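FBP protein (Leishmania major, PDB 5OEZ) probably hydrolyses fructose 1,6-bisphosphate to fructose 6-phosphate and phosphate with the help of magnesium, a step of carbohydrate biosynthesis, and works as a homotetramer. Local coordinates at residues C[155-158]-C[159-162]; C[86-89]-C[90-93]. All coordinates share one frame; numbering follows the deposited sequence.

In the fold
Both contacts are local, each where a helix of the N-terminal domain gives way to the chain that leads into a sheet strand. Contact 2 (86-93) passes from helix 72-87 to strand 91-96; contact 1 (155-162) follows helix 150-158 into the loop before strand 167-173. Their centres lie about 19 Å apart, and with nearest atoms about 6 Å apart they do not touch. Strand 113-121 relates them: L114 and F116 pack against contact 1, while Y113 pairs with contact 2. Y113 also belongs to the AMP site, empty in this chain. Its side chain lies about 4 Å from that of S90 but about 10 Å from that of L160, so contact 2 is closer to that pocket.

Contact 1. Residues C[155-158]-C[159-162]; sequences AVIR and MLKG
I157 and L160 bring their methyl ends together near the C-terminal end of helix 150-158, with CD1 of I157 3.7 Å from CD1 of L160. The two side chains approach at a slant. L160 CG is anti to its own carbonyl carbon, beside the backbone N (chi1 -62°), which turns the branch back over the helix: L160 CG sits 3.6 Å from V156 O, and L160 CD1 is also 4.2 Å from V156 CG1. Beyond the pair, V156 and I157 rest on L114 of strand 113-121, and I157 further meets F116, so the apolar side of this turn faces the sheet.

The polar part is backbone only. M159 N donates to V156 O at 3.0 Å, and L160 N donates to I157 O at 3.1 Å, so two successive carbonyls find donors as the helix ends. Both bonds join residues three apart, the spacing of a 3-10 turn, and each donor stands well above its carbonyl plane, 56° for M159 N and 65° for L160 N.

On the exposed side M159 CB lies 3.4 Å from V156 O, and M159 CG passes near A155 O.

L160 and K161 are extended, and K161 N bonds to D164 OD2 and K161 O to W139 NE1. The two backbone bonds of the turn satisfy V156 O and I157 O, while V156 and I157, joined by L160, form a one-sided apolar face toward strand 113-121.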
ATOM      1  N   ALA C 155      -3.422  -9.969  43.762  1.00 64.21           N
ATOM      2  CA  ALA C 155      -2.430 -10.573  44.643  1.00 63.18           C
ATOM      3  C   ALA C 155      -1.158 -10.973  43.904  1.00 62.01           C
ATOM      4  O   ALA C 155      -0.063 -10.743  44.410  1.00 70.06           O
ATOM      5  CB  ALA C 155      -3.016 -11.773  45.371  1.00 68.98           C
ATOM      6  N   VAL C 156      -1.295 -11.522  42.697  1.00 62.21           N
ATOM      7  CA  VAL C 156      -0.133 -11.973  41.923  1.00 62.09           C
ATOM      8  C   VAL C 156       0.812 -10.837  41.562  1.00 63.00           C
ATOM      9  O   VAL C 156       2.023 -10.959  41.764  1.00 66.63           O
ATOM     10  CB  VAL C 156      -0.547 -12.768  40.662  1.00 62.73           C
ATOM     11  CG1 VAL C 156       0.627 -12.984  39.703  1.00 62.38           C
ATOM     12  CG2 VAL C 156      -1.123 -14.111  41.071  1.00 65.19           C
ATOM     13  N   ILE C 157       0.284  -9.740  41.033  1.00 65.76           N
ATOM     14  CA  ILE C 157       1.140  -8.623  40.621  1.00 66.52           C
ATOM     15  C   ILE C 157       1.923  -7.982  41.773  1.00 65.92           C
ATOM     16  O   ILE C 157       3.065  -7.546  41.568  1.00 62.32           O
ATOM     17  CB  ILE C 157       0.290  -7.610  39.808  1.00 72.82           C
ATOM     18  CG1 ILE C 157       0.143  -8.091  38.381  1.00 84.32           C
ATOM     19  CG2 ILE C 157       0.828  -6.206  39.864  1.00 74.03           C
ATOM     20  CD1 ILE C 157       1.429  -8.093  37.608  1.00 93.99           C
ATOM     21  N   ARG C 158       1.347  -7.970  42.976  1.00 69.58           N
ATOM     22  CA  ARG C 158       2.072  -7.550  44.187  1.00 75.96           C
ATOM     23  C   ARG C 158       3.312  -8.399  44.528  1.00 74.05           C
ATOM     24  O   ARG C 158       4.205  -7.929  45.223  1.00 71.33           O
ATOM     25  CB  ARG C 158       1.138  -7.503  45.403  1.00 79.61           C
ATOM     26  CG  ARG C 158       0.282  -6.220  45.459  1.00 81.26           C
ATOM     27  CD  ARG C 158      -1.064  -6.575  46.101  1.00 83.74           C
ATOM     28  NE  ARG C 158      -2.147  -5.583  46.124  1.00 81.61           N
ATOM     29  CZ  ARG C 158      -3.435  -5.864  46.366  1.00 87.27           C
ATOM     30  NH1 ARG C 158      -3.861  -7.101  46.639  1.00 83.76           N
ATOM     31  NH2 ARG C 158      -4.329  -4.876  46.335  1.00100.85           N
ATOM     32  N   MET C 159       3.353  -9.648  44.069  1.00 80.13           N
ATOM     33  CA  MET C 159       4.526 -10.514  44.252  1.00 89.13           C
ATOM     34  C   MET C 159       5.631 -10.317  43.196  1.00 80.99           C
ATOM     35  O   MET C 159       6.733 -10.828  43.381  1.00 97.07           O
ATOM     36  CB  MET C 159       4.094 -11.988  44.262  1.00101.42           C
ATOM     37  CG  MET C 159       3.147 -12.361  45.397  1.00120.26           C
ATOM     38  SD  MET C 159       3.006 -14.152  45.643  1.00126.81           S
ATOM     39  CE  MET C 159       2.715 -14.704  43.969  1.00 98.58           C
ATOM     40  N   LEU C 160       5.353  -9.583  42.118  1.00 73.32           N
ATOM     41  CA  LEU C 160       6.288  -9.463  40.988  1.00 77.58           C
ATOM     42  C   LEU C 160       7.128  -8.192  41.007  1.00 69.37           C
ATOM     43  O   LEU C 160       6.787  -7.217  41.684  1.00 83.90           O
ATOM     44  CB  LEU C 160       5.516  -9.548  39.668  1.00 84.49           C
ATOM     45  CG  LEU C 160       4.774 -10.874  39.435  1.00 94.64           C
ATOM     46  CD1 LEU C 160       3.895 -10.770  38.202  1.00 87.02           C
ATOM     47  CD2 LEU C 160       5.736 -12.053  39.316  1.00 93.32           C
ATOM     48  N   LYS C 161       8.241  -8.229  40.280  1.00 62.84           N
ATOM     49  CA  LYS C 161       9.070  -7.043  40.016  1.00 72.99           C
ATOM     50  C   LYS C 161       9.435  -7.005  38.541  1.00 67.28           C
ATOM     51  O   LYS C 161       9.292  -8.003  37.830  1.00 56.78           O
ATOM     52  CB  LYS C 161      10.364  -7.063  40.836  1.00 86.30           C
ATOM     53  CG  LYS C 161      10.198  -6.852  42.335  1.00 93.30           C
ATOM     54  CD  LYS C 161      11.561  -6.607  42.989  1.00 93.36           C
ATOM     55  CE  LYS C 161      11.473  -6.165  44.472  1.00107.94           C
ATOM     56  NZ  LYS C 161      12.453  -6.739  45.440  1.00121.60           N
ATOM     57  N   GLY C 162       9.931  -5.855  38.092  1.00 52.40           N
ATOM     58  CA  GLY C 162      10.444  -5.710  36.739  1.00 54.03           C
ATOM     59  C   GLY C 162      11.535  -6.708  36.373  1.00 55.03           C
ATOM     60  O   GLY C 162      11.652  -7.094  35.215  1.00 48.91           O
TER

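Contact 2. Residues C[86-89]-C[90-93]; sequences LSST and SVCV
S90 N donates to S88 OG at 3.1 Å, closing an ST turn between helix 72-87 and strand 91-96 of the mixed sheet. The bond is fairly straight, with an N-H...O angle of 158°, and T89 makes the break from the helix with positive phi (71°). The chi1 of 69° holds the S88 hydroxyl between the backbone N and the carbonyl carbon of its own residue, where it faces the next-but-one residue and also bonds to L85 O. S88 OG thus ties the last helical turn, through L85 O, to the residue just before the strand.

The CB of S90 lies 3.5 Å from S88 OG, and S90 OG is hydrogen-bonded to D27 O. The S90 side chain is about 4 Å from those of D27 and Y113, both AMP-site residues, which places the turn beside the nucleotide pocket; no nucleotide is bound here.

V91 then opens the strand, pairing with G111 through the backbone while L31 of helix 27-47 packs on its side chain. Its two methyls part: CG1 lies 4.0 Å from S88 OG, whereas CG2 reaches back toward the helix. There V91 CG2 meets L86 CD2 at 4.1 Å, the two side chains crossing at about a right angle.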
ATOM      1  N   LEU C  86      -6.602 -11.585  23.597  1.00 54.08           N
ATOM      2  CA  LEU C  86      -7.509 -12.547  24.230  1.00 58.95           C
ATOM      3  C   LEU C  86      -7.764 -13.781  23.360  1.00 64.38           C
ATOM      4  O   LEU C  86      -7.887 -14.879  23.888  1.00 71.16           O
ATOM      5  CB  LEU C  86      -8.829 -11.878  24.643  1.00 61.49           C
ATOM      6  CG  LEU C  86      -8.726 -10.874  25.810  1.00 72.98           C
ATOM      7  CD1 LEU C  86     -10.040 -10.112  25.992  1.00 74.42           C
ATOM      8  CD2 LEU C  86      -8.315 -11.545  27.120  1.00 69.44           C
ATOM      9  N   SER C  87      -7.816 -13.605  22.039  1.00 61.92           N
ATOM     10  CA  SER C  87      -8.029 -14.730  21.128  1.00 59.62           C
ATOM     11  C   SER C  87      -6.756 -15.512  20.822  1.00 54.25           C
ATOM     12  O   SER C  87      -6.825 -16.547  20.176  1.00 58.44           O
ATOM     13  CB  SER C  87      -8.707 -14.265  19.820  1.00 60.39           C
ATOM     14  OG  SER C  87      -7.796 -13.582  18.958  1.00 64.87           O
ATOM     15  N   SER C  88      -5.595 -15.030  21.252  1.00 51.04           N
ATOM     16  CA  SER C  88      -4.338 -15.735  20.985  1.00 51.37           C
ATOM     17  C   SER C  88      -4.211 -17.107  21.672  1.00 55.42           C
ATOM     18  O   SER C  88      -3.421 -17.935  21.211  1.00 51.51           O
ATOM     19  CB  SER C  88      -3.132 -14.862  21.370  1.00 51.43           C
ATOM     20  OG  SER C  88      -3.020 -14.667  22.781  1.00 60.46           O
ATOM     21  N   THR C  89      -4.958 -17.313  22.767  1.00 48.27           N
ATOM     22  CA  THR C  89      -4.802 -18.426  23.713  1.00 50.19           C
ATOM     23  C   THR C  89      -3.544 -18.343  24.590  1.00 50.02           C
ATOM     24  O   THR C  89      -3.273 -19.258  25.365  1.00 60.06           O
ATOM     25  CB  THR C  89      -4.841 -19.835  23.049  1.00 57.79           C
ATOM     26  OG1 THR C  89      -3.593 -20.107  22.388  1.00 55.85           O
ATOM     27  CG2 THR C  89      -6.021 -19.967  22.078  1.00 57.27           C
ATOM     28  N   SER C  90      -2.803 -17.251  24.513  1.00 55.09           N
ATOM     29  CA  SER C  90      -1.524 -17.132  25.223  1.00 65.19           C
ATOM     30  C   SER C  90      -1.593 -16.382  26.557  1.00 53.72           C
ATOM     31  O   SER C  90      -0.650 -16.463  27.341  1.00 49.41           O
ATOM     32  CB  SER C  90      -0.486 -16.453  24.315  1.00 70.25           C
ATOM     33  OG  SER C  90      -0.080 -17.359  23.307  1.00 90.16           O
ATOM     34  N   VAL C  91      -2.656 -15.619  26.799  1.00 54.08           N
ATOM     35  CA  VAL C  91      -2.677 -14.714  27.954  1.00 60.33           C
ATOM     36  C   VAL C  91      -3.595 -15.230  29.050  1.00 56.28           C
ATOM     37  O   VAL C  91      -4.678 -15.753  28.782  1.00 56.32           O
ATOM     38  CB  VAL C  91      -3.034 -13.254  27.578  1.00 59.69           C
ATOM     39  CG1 VAL C  91      -2.308 -12.833  26.311  1.00 57.24           C
ATOM     40  CG2 VAL C  91      -4.528 -13.054  27.426  1.00 66.15           C
ATOM     41  N   CYS C  92      -3.126 -15.095  30.280  1.00 60.67           N
ATOM     42  CA  CYS C  92      -3.930 -15.313  31.477  1.00 63.32           C
ATOM     43  C   CYS C  92      -4.664 -14.026  31.867  1.00 54.38           C
ATOM     44  O   CYS C  92      -5.881 -14.022  32.097  1.00 56.58           O
ATOM     45  CB  CYS C  92      -3.001 -15.723  32.622  1.00 63.48           C
ATOM     46  SG  CYS C  92      -3.911 -16.138  34.108  1.00100.51           S
ATOM     47  N   VAL C  93      -3.913 -12.932  31.900  1.00 48.39           N
ATOM     48  CA  VAL C  93      -4.395 -11.664  32.394  1.00 47.18           C
ATOM     49  C   VAL C  93      -3.933 -10.559  31.465  1.00 46.18           C
ATOM     50  O   VAL C  93      -2.793 -10.562  31.008  1.00 46.83           O
ATOM     51  CB  VAL C  93      -3.809 -11.406  33.817  1.00 51.24           C
ATOM     52  CG1 VAL C  93      -4.008  -9.980  34.314  1.00 51.72           C
ATOM     53  CG2 VAL C  93      -4.398 -12.394  34.803  1.00 59.08           C
TER